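PDB 1U69: PhnB-like domain-containing protein from Pseudomonas aeruginosa, which is of unknown function but has the PhnB-like, glyoxalase-related fold and has been proposed as a potential drug-resistance protein. Local coordinates for residues I120-L125 with G148-A153; T27-A32 with Q87-R92; A96-G101 with G108-K113; F78-A83 with W114-Q119; R138-A143 with A153-A158. All coordinates share one frame; numbering follows the deposited sequence.

Interaction 1 (I120-L125 with G148-A153); sequences ITPRVL and GRIDIA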
# COMPACT_ATOMS: atom_id res chain seq x y z
N ILE A 120 -6.17 -13.03 11.13
CA ILE A 120 -7.30 -12.14 10.99
C ILE A 120 -7.27 -11.26 12.23
O ILE A 120 -7.64 -11.68 13.32
CB ILE A 120 -8.64 -12.92 10.88
CG1 ILE A 120 -8.55 -14.01 9.78
CG2 ILE A 120 -9.78 -11.95 10.63
CD1 ILE A 120 -8.12 -13.55 8.43
N THR A 121 -6.72 -10.06 12.04
CA THR A 121 -6.24 -9.20 13.13
C THR A 121 -6.96 -7.86 13.13
O THR A 121 -6.66 -6.99 12.32
CB THR A 121 -4.73 -8.96 12.96
OG1 THR A 121 -4.04 -10.21 12.88
CG2 THR A 121 -4.12 -8.26 14.18
N PRO A 122 -7.92 -7.68 14.02
CA PRO A 122 -8.61 -6.39 14.11
C PRO A 122 -7.62 -5.23 14.28
O PRO A 122 -6.68 -5.34 15.05
CB PRO A 122 -9.49 -6.57 15.35
CG PRO A 122 -9.74 -8.01 15.39
CD PRO A 122 -8.46 -8.66 14.98
N ARG A 123 -7.82 -4.12 13.55
CA ARG A 123 -6.94 -2.97 13.71
C ARG A 123 -6.92 -2.50 15.18
O ARG A 123 -5.90 -1.99 15.65
CB ARG A 123 -7.38 -1.81 12.81
CG ARG A 123 -6.96 -1.98 11.36
CD ARG A 123 -6.78 -0.65 10.59
NE ARG A 123 -6.40 -0.87 9.18
CZ ARG A 123 -7.24 -1.29 8.25
NH1 ARG A 123 -8.50 -1.56 8.55
NH2 ARG A 123 -6.82 -1.47 7.00
N VAL A 124 -8.03 -2.68 15.88
CA VAL A 124 -8.14 -2.36 17.31
C VAL A 124 -7.05 -3.07 18.14
O VAL A 124 -6.45 -2.48 19.05
CB VAL A 124 -9.57 -2.73 17.85
CG1 VAL A 124 -9.62 -2.71 19.39
CG2 VAL A 124 -10.62 -1.81 17.27
N LEU A 125 -6.79 -4.33 17.81
CA LEU A 125 -5.78 -5.13 18.49
C LEU A 125 -4.36 -4.65 18.19
O LEU A 125 -3.55 -4.48 19.09
CB LEU A 125 -5.92 -6.61 18.11
CG LEU A 125 -4.92 -7.59 18.71
CD1 LEU A 125 -4.91 -7.49 20.23
CD2 LEU A 125 -5.25 -8.99 18.24
N GLY A 148 -8.66 -17.58 20.28
CA GLY A 148 -8.36 -18.01 18.92
C GLY A 148 -8.78 -16.90 17.97
O GLY A 148 -8.02 -15.98 17.68
N ARG A 149 -10.03 -16.97 17.50
CA ARG A 149 -10.66 -15.85 16.82
C ARG A 149 -10.69 -14.66 17.78
O ARG A 149 -11.03 -14.81 18.95
CB ARG A 149 -12.08 -16.24 16.40
CG ARG A 149 -12.83 -15.26 15.54
CD ARG A 149 -14.24 -15.70 15.19
NE ARG A 149 -14.90 -16.30 16.34
CZ ARG A 149 -15.52 -15.62 17.31
NH1 ARG A 149 -15.61 -14.30 17.28
NH2 ARG A 149 -16.07 -16.29 18.33
N ILE A 150 -10.36 -13.47 17.28
CA ILE A 150 -10.26 -12.29 18.15
C ILE A 150 -11.63 -11.71 18.42
O ILE A 150 -12.36 -11.41 17.47
CB ILE A 150 -9.37 -11.20 17.52
CG1 ILE A 150 -7.93 -11.70 17.31
CG2 ILE A 150 -9.37 -9.93 18.39
CD1 ILE A 150 -7.23 -12.20 18.57
N ASP A 151 -11.95 -11.53 19.70
CA ASP A 151 -13.15 -10.79 20.11
C ASP A 151 -12.76 -9.36 20.48
O ASP A 151 -12.08 -9.12 21.48
CB ASP A 151 -13.85 -11.46 21.29
CG ASP A 151 -15.12 -10.74 21.67
OD1 ASP A 151 -16.15 -10.95 20.99
OD2 ASP A 151 -15.17 -9.90 22.59
N ILE A 152 -13.16 -8.43 19.62
CA ILE A 152 -12.72 -7.04 19.70
C ILE A 152 -13.16 -6.34 21.00
O ILE A 152 -12.39 -5.59 21.59
CB ILE A 152 -13.23 -6.26 18.47
CG1 ILE A 152 -12.53 -6.76 17.20
CG2 ILE A 152 -12.98 -4.75 18.65
CD1 ILE A 152 -13.14 -6.30 15.89
N ALA A 153 -14.39 -6.59 21.42
CA ALA A 153 -14.92 -5.96 22.63
C ALA A 153 -14.10 -6.32 23.87
O ALA A 153 -13.87 -5.48 24.74
CB ALA A 153 -16.38 -6.34 22.83
O HOH W 1 -9.33 -13.48 14.43

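Interaction 2 (T27-A32 with Q87-R92); sequences TFPDSA and QAETDR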
# COMPACT_ATOMS: atom_id res chain seq x y z
N THR A 27 -13.39 -15.14 -1.48
CA THR A 27 -13.44 -15.03 -0.03
C THR A 27 -13.09 -13.63 0.46
O THR A 27 -13.82 -13.06 1.24
CB THR A 27 -12.47 -16.04 0.61
OG1 THR A 27 -12.95 -17.37 0.39
CG2 THR A 27 -12.42 -15.91 2.13
N PHE A 28 -11.96 -13.11 0.02
CA PHE A 28 -11.48 -11.83 0.52
C PHE A 28 -11.95 -10.69 -0.38
O PHE A 28 -12.12 -10.87 -1.58
CB PHE A 28 -9.96 -11.84 0.58
CG PHE A 28 -9.40 -12.88 1.50
CD1 PHE A 28 -9.44 -12.69 2.87
CD2 PHE A 28 -8.83 -14.04 1.00
CE1 PHE A 28 -8.91 -13.66 3.73
CE2 PHE A 28 -8.32 -15.01 1.84
CZ PHE A 28 -8.36 -14.83 3.20
N PRO A 29 -12.10 -9.50 0.19
CA PRO A 29 -12.43 -8.32 -0.61
C PRO A 29 -11.26 -7.93 -1.51
O PRO A 29 -10.10 -8.27 -1.20
CB PRO A 29 -12.65 -7.25 0.46
CG PRO A 29 -11.78 -7.66 1.58
CD PRO A 29 -11.90 -9.16 1.62
N ASP A 30 -11.55 -7.19 -2.58
CA ASP A 30 -10.51 -6.66 -3.47
C ASP A 30 -9.46 -7.71 -3.85
O ASP A 30 -8.24 -7.48 -3.76
CB ASP A 30 -9.85 -5.42 -2.85
CG ASP A 30 -9.17 -4.54 -3.89
OD1 ASP A 30 -9.70 -4.41 -4.99
OD2 ASP A 30 -8.10 -3.93 -3.69
N SER A 31 -9.95 -8.87 -4.25
CA SER A 31 -9.08 -9.98 -4.63
C SER A 31 -9.58 -10.62 -5.93
O SER A 31 -10.79 -10.66 -6.20
CB SER A 31 -9.00 -10.99 -3.49
OG SER A 31 -8.59 -10.38 -2.27
N ALA A 32 -8.65 -11.14 -6.72
CA ALA A 32 -8.95 -11.65 -8.05
C ALA A 32 -7.89 -12.59 -8.60
O ALA A 32 -6.69 -12.45 -8.31
CB ALA A 32 -9.12 -10.48 -9.01
N GLN A 87 -16.20 -6.72 14.07
CA GLN A 87 -16.34 -8.12 14.45
C GLN A 87 -16.94 -8.92 13.32
O GLN A 87 -16.59 -10.08 13.15
CB GLN A 87 -17.19 -8.26 15.72
CG GLN A 87 -17.10 -9.63 16.38
CD GLN A 87 -15.71 -9.92 16.89
OE1 GLN A 87 -15.18 -9.17 17.71
NE2 GLN A 87 -15.09 -10.98 16.38
N ALA A 88 -17.85 -8.30 12.56
CA ALA A 88 -18.51 -8.98 11.46
C ALA A 88 -17.50 -9.46 10.42
O ALA A 88 -17.56 -10.61 9.99
CB ALA A 88 -19.55 -8.07 10.81
N GLU A 89 -16.58 -8.59 10.01
CA GLU A 89 -15.58 -8.96 9.01
C GLU A 89 -14.59 -9.97 9.61
O GLU A 89 -14.17 -10.91 8.95
CB GLU A 89 -14.83 -7.74 8.47
CG GLU A 89 -13.69 -8.12 7.53
CD GLU A 89 -13.00 -6.94 6.88
OE1 GLU A 89 -12.74 -5.94 7.57
OE2 GLU A 89 -12.71 -7.03 5.67
N THR A 90 -14.23 -9.75 10.87
CA THR A 90 -13.35 -10.67 11.61
C THR A 90 -13.91 -12.07 11.57
O THR A 90 -13.24 -13.00 11.17
CB THR A 90 -13.14 -10.17 13.06
OG1 THR A 90 -12.59 -8.85 13.04
CG2 THR A 90 -12.10 -11.01 13.81
N ASP A 91 -15.18 -12.23 11.95
CA ASP A 91 -15.80 -13.54 11.97
C ASP A 91 -15.91 -14.14 10.58
O ASP A 91 -15.65 -15.32 10.39
CB ASP A 91 -17.22 -13.47 12.57
CG ASP A 91 -17.21 -13.08 14.02
OD1 ASP A 91 -16.12 -13.03 14.64
OD2 ASP A 91 -18.26 -12.78 14.64
N ARG A 92 -16.28 -13.32 9.60
CA ARG A 92 -16.52 -13.84 8.26
C ARG A 92 -15.26 -14.43 7.68
O ARG A 92 -15.28 -15.52 7.10
CB ARG A 92 -17.09 -12.76 7.34
CG ARG A 92 -17.49 -13.31 5.99
CD ARG A 92 -17.96 -12.24 5.00
NE ARG A 92 -16.88 -11.45 4.37
CZ ARG A 92 -16.02 -11.91 3.46
NH1 ARG A 92 -16.07 -13.18 3.04
NH2 ARG A 92 -15.11 -11.09 2.94

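Interaction 3 (A96-G101 with G108-K113); sequences AIVDNG and GWCRDK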
# COMPACT_ATOMS: atom_id res chain seq x y z
N ALA A 96 -14.30 -18.37 7.09
CA ALA A 96 -14.08 -18.79 5.71
C ALA A 96 -12.84 -19.66 5.56
O ALA A 96 -12.89 -20.72 4.94
CB ALA A 96 -13.99 -17.58 4.79
N ILE A 97 -11.74 -19.21 6.17
CA ILE A 97 -10.46 -19.91 6.08
C ILE A 97 -10.55 -21.24 6.83
O ILE A 97 -10.13 -22.29 6.34
CB ILE A 97 -9.30 -19.02 6.63
CG1 ILE A 97 -9.14 -17.76 5.76
CG2 ILE A 97 -8.00 -19.79 6.69
CD1 ILE A 97 -8.54 -16.58 6.50
N VAL A 98 -11.08 -21.19 8.04
CA VAL A 98 -11.10 -22.34 8.93
C VAL A 98 -12.08 -23.39 8.41
O VAL A 98 -11.77 -24.59 8.36
CB VAL A 98 -11.47 -21.91 10.37
CG1 VAL A 98 -11.75 -23.13 11.27
CG2 VAL A 98 -10.35 -21.06 10.96
N ASP A 99 -13.24 -22.95 7.97
CA ASP A 99 -14.26 -23.89 7.55
C ASP A 99 -13.89 -24.63 6.27
O ASP A 99 -14.26 -25.77 6.12
CB ASP A 99 -15.60 -23.21 7.31
CG ASP A 99 -16.22 -22.66 8.58
OD1 ASP A 99 -15.87 -23.11 9.70
OD2 ASP A 99 -17.09 -21.77 8.52
N ASN A 100 -13.21 -23.98 5.33
CA ASN A 100 -12.88 -24.64 4.07
C ASN A 100 -11.64 -25.51 4.18
O ASN A 100 -10.63 -25.23 3.55
CB ASN A 100 -12.71 -23.64 2.92
CG ASN A 100 -12.29 -24.32 1.60
OD1 ASN A 100 -12.92 -25.29 1.14
ND2 ASN A 100 -11.22 -23.82 1.01
N GLY A 101 -11.74 -26.57 4.98
CA GLY A 101 -10.65 -27.51 5.15
C GLY A 101 -9.45 -26.94 5.90
O GLY A 101 -8.35 -27.48 5.83
N GLY A 108 -5.65 -14.93 16.71
CA GLY A 108 -6.01 -14.47 15.37
C GLY A 108 -5.38 -15.26 14.24
O GLY A 108 -5.74 -15.07 13.08
N TRP A 109 -4.45 -16.15 14.56
CA TRP A 109 -3.86 -17.04 13.56
C TRP A 109 -4.79 -18.20 13.23
O TRP A 109 -5.42 -18.80 14.11
CB TRP A 109 -2.54 -17.60 14.07
CG TRP A 109 -1.42 -16.59 14.25
CD1 TRP A 109 -1.36 -15.54 15.13
CD2 TRP A 109 -0.18 -16.58 13.54
NE1 TRP A 109 -0.16 -14.87 15.00
CE2 TRP A 109 0.58 -15.49 14.02
CE3 TRP A 109 0.37 -17.38 12.52
CZ2 TRP A 109 1.86 -15.19 13.53
CZ3 TRP A 109 1.65 -17.08 12.04
CH2 TRP A 109 2.37 -16.00 12.55
N CYS A 110 -4.82 -18.55 11.95
CA CYS A 110 -5.48 -19.74 11.45
C CYS A 110 -4.74 -20.21 10.20
O CYS A 110 -3.72 -19.63 9.80
CB CYS A 110 -6.96 -19.43 11.18
SG CYS A 110 -7.22 -18.13 9.95
N ARG A 111 -5.20 -21.31 9.62
CA ARG A 111 -4.54 -21.95 8.50
C ARG A 111 -5.56 -22.35 7.47
O ARG A 111 -6.64 -22.85 7.81
CB ARG A 111 -3.77 -23.18 8.99
CG ARG A 111 -2.70 -22.85 9.98
CD ARG A 111 -1.44 -23.66 9.84
NE ARG A 111 -1.72 -25.06 10.14
CZ ARG A 111 -1.34 -25.70 11.23
NH1 ARG A 111 -0.62 -25.08 12.18
NH2 ARG A 111 -1.68 -26.97 11.38
N ASP A 112 -5.23 -22.16 6.19
CA ASP A 112 -6.15 -22.56 5.13
C ASP A 112 -5.95 -24.03 4.72
O ASP A 112 -5.10 -24.74 5.24
CB ASP A 112 -6.14 -21.59 3.94
CG ASP A 112 -4.86 -21.61 3.11
OD1 ASP A 112 -4.13 -22.63 3.11
OD2 ASP A 112 -4.57 -20.62 2.36
N LYS A 113 -6.79 -24.45 3.77
CA LYS A 113 -6.82 -25.81 3.28
C LYS A 113 -5.47 -26.30 2.77
O LYS A 113 -5.20 -27.50 2.83
CB LYS A 113 -7.85 -25.88 2.14
CG LYS A 113 -7.99 -27.23 1.47
CD LYS A 113 -9.22 -27.27 0.58
CE LYS A 113 -9.42 -28.64 -0.03
NZ LYS A 113 -10.41 -28.62 -1.11
O HOH W 2 -9.23 -22.86 3.74
O HOH W 3 -6.49 -29.52 3.96

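Interaction 4 (F78-A83 with W114-Q119); sequences FSFQVA and WGISWQ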
# COMPACT_ATOMS: atom_id res chain seq x y z
N PHE A 78 5.87 -17.88 7.51
CA PHE A 78 5.18 -16.89 6.67
C PHE A 78 3.71 -16.86 7.02
O PHE A 78 3.09 -17.91 7.22
CB PHE A 78 5.31 -17.23 5.19
CG PHE A 78 4.31 -16.51 4.33
CD1 PHE A 78 4.55 -15.23 3.90
CD2 PHE A 78 3.12 -17.11 3.97
CE1 PHE A 78 3.62 -14.57 3.11
CE2 PHE A 78 2.18 -16.45 3.22
CZ PHE A 78 2.43 -15.18 2.78
N SER A 79 3.14 -15.65 7.05
CA SER A 79 1.69 -15.50 7.14
C SER A 79 1.24 -14.19 6.49
O SER A 79 2.01 -13.24 6.38
CB SER A 79 1.20 -15.54 8.60
OG SER A 79 1.83 -14.54 9.38
N PHE A 80 -0.01 -14.17 6.06
CA PHE A 80 -0.69 -12.93 5.66
C PHE A 80 -1.37 -12.40 6.92
O PHE A 80 -2.07 -13.14 7.57
CB PHE A 80 -1.79 -13.20 4.63
CG PHE A 80 -1.31 -13.52 3.25
CD1 PHE A 80 -0.73 -12.54 2.45
CD2 PHE A 80 -1.55 -14.77 2.70
CE1 PHE A 80 -0.33 -12.84 1.15
CE2 PHE A 80 -1.16 -15.07 1.39
CZ PHE A 80 -0.56 -14.11 0.63
N GLN A 81 -1.16 -11.14 7.26
CA GLN A 81 -1.91 -10.51 8.33
C GLN A 81 -2.93 -9.53 7.74
O GLN A 81 -2.59 -8.56 7.12
CB GLN A 81 -1.00 -9.78 9.31
CG GLN A 81 -1.74 -9.19 10.49
CD GLN A 81 -0.82 -8.54 11.49
OE1 GLN A 81 -0.31 -9.21 12.40
NE2 GLN A 81 -0.62 -7.26 11.35
N VAL A 82 -4.21 -9.85 7.94
CA VAL A 82 -5.32 -9.13 7.36
C VAL A 82 -5.94 -8.27 8.45
O VAL A 82 -6.35 -8.77 9.49
CB VAL A 82 -6.39 -10.10 6.80
CG1 VAL A 82 -7.57 -9.31 6.25
CG2 VAL A 82 -5.78 -11.02 5.73
N ALA A 83 -5.97 -6.97 8.21
CA ALA A 83 -6.50 -6.00 9.16
C ALA A 83 -8.00 -5.92 9.00
O ALA A 83 -8.49 -5.71 7.89
CB ALA A 83 -5.88 -4.66 8.93
N TRP A 114 -4.64 -25.37 2.28
CA TRP A 114 -3.36 -25.69 1.63
C TRP A 114 -2.20 -25.47 2.60
O TRP A 114 -1.04 -25.61 2.23
CB TRP A 114 -3.24 -24.86 0.33
CG TRP A 114 -4.45 -25.10 -0.51
CD1 TRP A 114 -4.67 -26.17 -1.33
CD2 TRP A 114 -5.66 -24.35 -0.52
NE1 TRP A 114 -5.93 -26.10 -1.88
CE2 TRP A 114 -6.56 -24.99 -1.40
CE3 TRP A 114 -6.08 -23.17 0.11
CZ2 TRP A 114 -7.83 -24.50 -1.66
CZ3 TRP A 114 -7.34 -22.69 -0.14
CH2 TRP A 114 -8.21 -23.36 -1.02
N GLY A 115 -2.55 -25.18 3.85
CA GLY A 115 -1.58 -25.08 4.93
C GLY A 115 -0.98 -23.71 5.13
O GLY A 115 -0.07 -23.58 5.96
N ILE A 116 -1.47 -22.70 4.41
CA ILE A 116 -0.91 -21.34 4.51
C ILE A 116 -1.50 -20.65 5.73
O ILE A 116 -2.69 -20.76 5.99
CB ILE A 116 -1.18 -20.57 3.22
CG1 ILE A 116 -0.35 -21.19 2.10
CG2 ILE A 116 -0.90 -19.09 3.40
CD1 ILE A 116 -0.88 -20.95 0.75
N SER A 117 -0.66 -19.94 6.47
CA SER A 117 -1.09 -19.25 7.67
C SER A 117 -1.67 -17.87 7.36
O SER A 117 -1.09 -17.08 6.61
CB SER A 117 0.08 -19.07 8.65
OG SER A 117 0.41 -20.30 9.31
N TRP A 118 -2.83 -17.58 7.95
CA TRP A 118 -3.46 -16.27 7.89
C TRP A 118 -3.64 -15.77 9.31
O TRP A 118 -3.87 -16.57 10.21
CB TRP A 118 -4.84 -16.38 7.23
CG TRP A 118 -4.78 -16.79 5.81
CD1 TRP A 118 -4.62 -18.06 5.33
CD2 TRP A 118 -4.85 -15.94 4.66
NE1 TRP A 118 -4.60 -18.04 3.95
CE2 TRP A 118 -4.73 -16.75 3.52
CE3 TRP A 118 -5.00 -14.55 4.49
CZ2 TRP A 118 -4.77 -16.25 2.23
CZ3 TRP A 118 -5.03 -14.05 3.19
CH2 TRP A 118 -4.90 -14.89 2.08
N GLN A 119 -3.52 -14.46 9.51
CA GLN A 119 -3.89 -13.80 10.75
C GLN A 119 -5.05 -12.86 10.43
O GLN A 119 -4.95 -12.03 9.54
CB GLN A 119 -2.74 -12.99 11.32
CG GLN A 119 -1.52 -13.79 11.73
CD GLN A 119 -0.41 -12.86 12.16
OE1 GLN A 119 -0.60 -12.08 13.10
NE2 GLN A 119 0.73 -12.90 11.47
O HOH W 4 2.23 -20.17 5.99

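Interaction 5 (R138-A143 with A153-A158); sequences RRAFEA and ATIEKA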
# COMPACT_ATOMS: atom_id res chain seq x y z
N ARG A 138 0.19 -4.10 27.31
CA ARG A 138 0.42 -5.39 27.93
C ARG A 138 -0.92 -6.06 28.25
O ARG A 138 -1.09 -7.23 27.96
CB ARG A 138 1.30 -5.24 29.18
CG ARG A 138 1.58 -6.53 29.92
CD ARG A 138 1.98 -7.69 29.03
NE ARG A 138 3.42 -7.72 28.79
CZ ARG A 138 4.00 -8.04 27.63
NH1 ARG A 138 3.28 -8.31 26.54
NH2 ARG A 138 5.31 -8.05 27.54
N ARG A 139 -1.87 -5.32 28.81
CA ARG A 139 -3.18 -5.91 29.13
C ARG A 139 -3.85 -6.46 27.88
O ARG A 139 -4.41 -7.54 27.92
CB ARG A 139 -4.11 -4.89 29.80
CG ARG A 139 -3.78 -4.59 31.23
CD ARG A 139 -4.88 -3.79 31.94
NE ARG A 139 -5.12 -2.49 31.32
CZ ARG A 139 -4.48 -1.36 31.64
NH1 ARG A 139 -3.53 -1.34 32.57
NH2 ARG A 139 -4.78 -0.24 31.00
N ALA A 140 -3.77 -5.72 26.78
CA ALA A 140 -4.34 -6.16 25.52
C ALA A 140 -3.66 -7.42 25.02
O ALA A 140 -4.31 -8.36 24.58
CB ALA A 140 -4.24 -5.05 24.49
N PHE A 141 -2.32 -7.44 25.10
CA PHE A 141 -1.52 -8.59 24.70
C PHE A 141 -1.88 -9.82 25.49
O PHE A 141 -2.08 -10.90 24.92
CB PHE A 141 -0.02 -8.29 24.86
CG PHE A 141 0.87 -9.20 24.06
CD1 PHE A 141 1.24 -8.87 22.77
CD2 PHE A 141 1.34 -10.39 24.59
CE1 PHE A 141 2.07 -9.71 22.03
CE2 PHE A 141 2.17 -11.23 23.86
CZ PHE A 141 2.53 -10.88 22.58
N GLU A 142 -1.97 -9.67 26.81
CA GLU A 142 -2.35 -10.76 27.69
C GLU A 142 -3.78 -11.25 27.41
O GLU A 142 -4.03 -12.45 27.48
CB GLU A 142 -2.20 -10.35 29.16
CG GLU A 142 -0.75 -10.13 29.58
CD GLU A 142 0.16 -11.29 29.21
OE1 GLU A 142 -0.22 -12.43 29.56
OE2 GLU A 142 1.23 -11.09 28.58
N ALA A 143 -4.69 -10.35 27.04
CA ALA A 143 -6.06 -10.76 26.71
C ALA A 143 -6.11 -11.54 25.38
O ALA A 143 -6.81 -12.55 25.25
CB ALA A 143 -6.97 -9.56 26.67
N ALA A 153 -14.39 -6.59 21.42
CA ALA A 153 -14.92 -5.96 22.63
C ALA A 153 -14.10 -6.32 23.87
O ALA A 153 -13.87 -5.48 24.74
CB ALA A 153 -16.38 -6.34 22.83
N THR A 154 -13.63 -7.57 23.94
CA THR A 154 -12.84 -8.03 25.07
C THR A 154 -11.47 -7.37 25.08
O THR A 154 -10.95 -7.01 26.13
CB THR A 154 -12.68 -9.56 25.02
OG1 THR A 154 -13.96 -10.20 25.15
CG2 THR A 154 -11.87 -10.08 26.20
N ILE A 155 -10.88 -7.22 23.89
CA ILE A 155 -9.61 -6.52 23.76
C ILE A 155 -9.75 -5.08 24.27
O ILE A 155 -8.88 -4.59 24.99
CB ILE A 155 -9.11 -6.55 22.29
CG1 ILE A 155 -8.75 -7.99 21.89
CG2 ILE A 155 -7.91 -5.62 22.11
CD1 ILE A 155 -7.65 -8.64 22.74
N GLU A 156 -10.84 -4.43 23.91
CA GLU A 156 -11.05 -3.04 24.26
C GLU A 156 -11.20 -2.87 25.77
O GLU A 156 -10.72 -1.89 26.34
CB GLU A 156 -12.28 -2.49 23.53
CG GLU A 156 -12.05 -2.31 22.03
CD GLU A 156 -13.29 -1.91 21.26
OE1 GLU A 156 -14.38 -2.48 21.50
OE2 GLU A 156 -13.18 -1.02 20.40
N LYS A 157 -11.84 -3.84 26.42
CA LYS A 157 -12.07 -3.82 27.87
C LYS A 157 -10.75 -4.02 28.61
O LYS A 157 -10.47 -3.34 29.60
CB LYS A 157 -13.06 -4.92 28.27
CG LYS A 157 -14.46 -4.79 27.66
CD LYS A 157 -15.45 -5.85 28.23
CE LYS A 157 -16.01 -6.82 27.16
NZ LYS A 157 -15.64 -8.26 27.42
N ALA A 158 -9.93 -4.95 28.13
CA ALA A 158 -8.63 -5.21 28.74
C ALA A 158 -7.73 -3.99 28.59
O ALA A 158 -7.06 -3.59 29.54
CB ALA A 158 -7.98 -6.43 28.11

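Interaction 1 (I120-L125 with G148-A153)
Pro122, the N-cap where strand 117-122 gives way to helix 123-129, lies opposite Ile152 in the first turn of helix 152-159, with their CA atoms 7.0 Å apart. No direct polar bond joins the two backbones; one water does, donating to Ile120 O and accepting from Ile150 N at 3.0 Å. The pyrrolidine ring is the centrepiece: its CG meets Ile150 CG2 and, also at 3.6 Å, Ile152 CG1, so two isoleucine branches converge on one ring carbon. Ile150 CG2 is there because it stands anti to its own nitrogen, while CG1 (chi1 -61°) carries CD1 the other way, to Leu125 CD2 at 3.8 Å, the two chains crossing at about a right angle. Ile152 CG2 lies 4.0 Å from Val124 CG1, where Val124 is partly exposed. Beyond, Ile155 and Met144 pack on Leu125 and Ile150. Between these two segments the attachment is therefore apolar packing plus one water bridge, which satisfies the strand carbonyl and the loop amide.

Interaction 2 (T27-A32 with Q87-R92)
Arg92 reaches from helix 87-99 to Thr27 and Pro29, where helix 17-27 ends. Its CB is still far from the other segment; CG, anti to the backbone nitrogen, and then CD carry the chain outward, and a bend at chi3 (78°) turns the guanidinium toward the end of helix 17-27. There NH1 and NH2 both donate to Thr27 O, each at 2.9 Å, an end-on fork on a single carbonyl oxygen. That oxygen lies within 2° of the guanidinium plane, and CZ is 3.3 Å from Thr27 O. The N-H...O angles, about 145°, are bent, as sharing one acceptor between two N-H groups requires. NH2 also passes Pro29 CD at 4.0 Å, at the guanidinium edge. The acceptor belongs to the turn at which Phe28 leaves helical geometry before strand 31-38 begins, so the arginine clasps the C-terminal end of the first helix of the glyoxalase-like fold to the helix that follows strand 78-84; a positive group there would be well placed in the field of the helix end. Glu89, one turn earlier, brings OE2 to 4.2 Å from Pro29 CG, but that oxygen forms its salt bridge with Lys6 of the third subunit. The CB of Phe28 points away from the 87-92 segment, yet its ring stacks on Trp118 and touches Leu93 and Ile97 of the same helix.

Interaction 3 (A96-G101 with G108-K113)
This contact belongs to the second beta-alpha-beta-beta-beta module of the chain, as in the glyoxalase clan: helix 87-99 lies on the sheet, the turn at Asn100 and Gly101 leads on to strand 103-104, and strand 109-111 comes after it. Ile97 points its CB toward strand 109-111. Its CG2, anti to the backbone nitrogen, reaches Arg111 O at 3.5 Å and Cys110 SG at 3.7 Å. The thiol is brought to the isoleucine by a chi1 of 60°, which sets SG between the backbone nitrogen and the carbonyl carbon. The next residue, Val98, touches Cys110 CB with CG2 at 3.8 Å. Past the helix, Asn100 is the centre of an inverse gamma turn, and its carbonyl oxygen stands 3.2 Å from Lys113 CB. The lysine chain then runs extended past the asparagine amide to a salt bridge with Glu19. Asp112 turns its carboxylate from the helix to Tyr24, Trp118 and two backbone amides. A water bridges the two backbones, donating to Ile97 O and Asn100 O and accepting from Lys113 N at 2.9 Å. Gly101 O receives a CA-H...O contact from Lys113 CA, 3.4 Å away, with an angle of 161° at the hydrogen.

Interaction 4 (F78-A83 with W114-Q119)
Three backbone hydrogen bonds join strand 78-83 to strand 117-119 in parallel: Val82 N to Gln119 O at 2.8 Å and 174°, Gln119 N to Phe80 O at 2.8 Å and 164°, and the longer Phe80 N to Ser117 O at 3.2 Å. Gln119 thus uses both its backbone amide and its carbonyl, bracketing Gln81 as parallel strands do. Toward the start of the pair a water bridges Phe78 O and Ser117 N. The side chains of Ser79, Gln81, Ser117 and Gln119 share one face of the sheet. On the other face Phe80 and Trp118 lie side by side, pointing the same way, as an offset stack whose planes are 30° apart. Phe80 CD2 sits over the tryptophan face, 3.4 Å from Trp118 CH2, displaced toward the rim. Val82 CG2, anti to its carbonyl carbon, meets the edge of the same indole at CE3, so one ring is met on a face and along an edge. Tyr24 of helix 17-27 adds an edge-to-face contact with Trp118, and Leu11 of strand 7-13 packs on Phe80. Strand 109-111 flanks strand 117-122 on the side away from strand 78-84, while strand 78-84 pairs antiparallel with a strand of the third subunit, extending the sheet across the interface.

Interaction 5 (R138-A143 with A153-A158)
Two helices of the C-terminal arm, 134-144 and 152-159, pack here as a helical hairpin, with the centre of the contact about 23 Å from the centre of the chain. Their short axes approach to 8.3 Å and run roughly antiparallel, at 144°. Such closeness rests on small residues: Ala143 CB meets Ala158 CB at 3.6 Å, and Ala140 and Ala158 have the nearest CA atoms, 5.4 Å apart. Beside them Ile155 extends CD1 to Ala140 O at 3.8 Å and to Ala143 CB at 4.1 Å. On the outer side Arg139, exposed, folds over the other helix; its bend at chi3 (-61°) aims NE at Ala158 O, 2.9 Å away. The oxygen lies in the guanidinium plane, although the N-H...O angle of 141° is bent. NH2 of the same arginine bonds to Phe159 O, so two successive carbonyls near the C-terminal end of helix 152-159 are gripped. Helix 123-129 is the third partner, with Ala128 against Ala140 and Val124 against Glu156, while Pro40 of the third subunit packs on Phe141.

From the N terminus, interaction 2 opens first, at the end of helix 17-27, and closes on helix 87-99, joining the two modules. Interaction 4 begins within that span and closes later at 114-119, so the two cross; it pairs the first and last strands of the second module. Interaction 3 falls wholly between its segments, the helix end meeting strand 109-111, with strand 103-104 between them in the chain, and packs helix on sheet. Interaction 1 then starts where strand 117-122 ends and closes at 148-153; interaction 5 opens inside it and ends beyond it, so these cross too, sharing Ala153. Gln87 links interactions 1 and 2, while 1 and 5 attach the C-terminal helical arm.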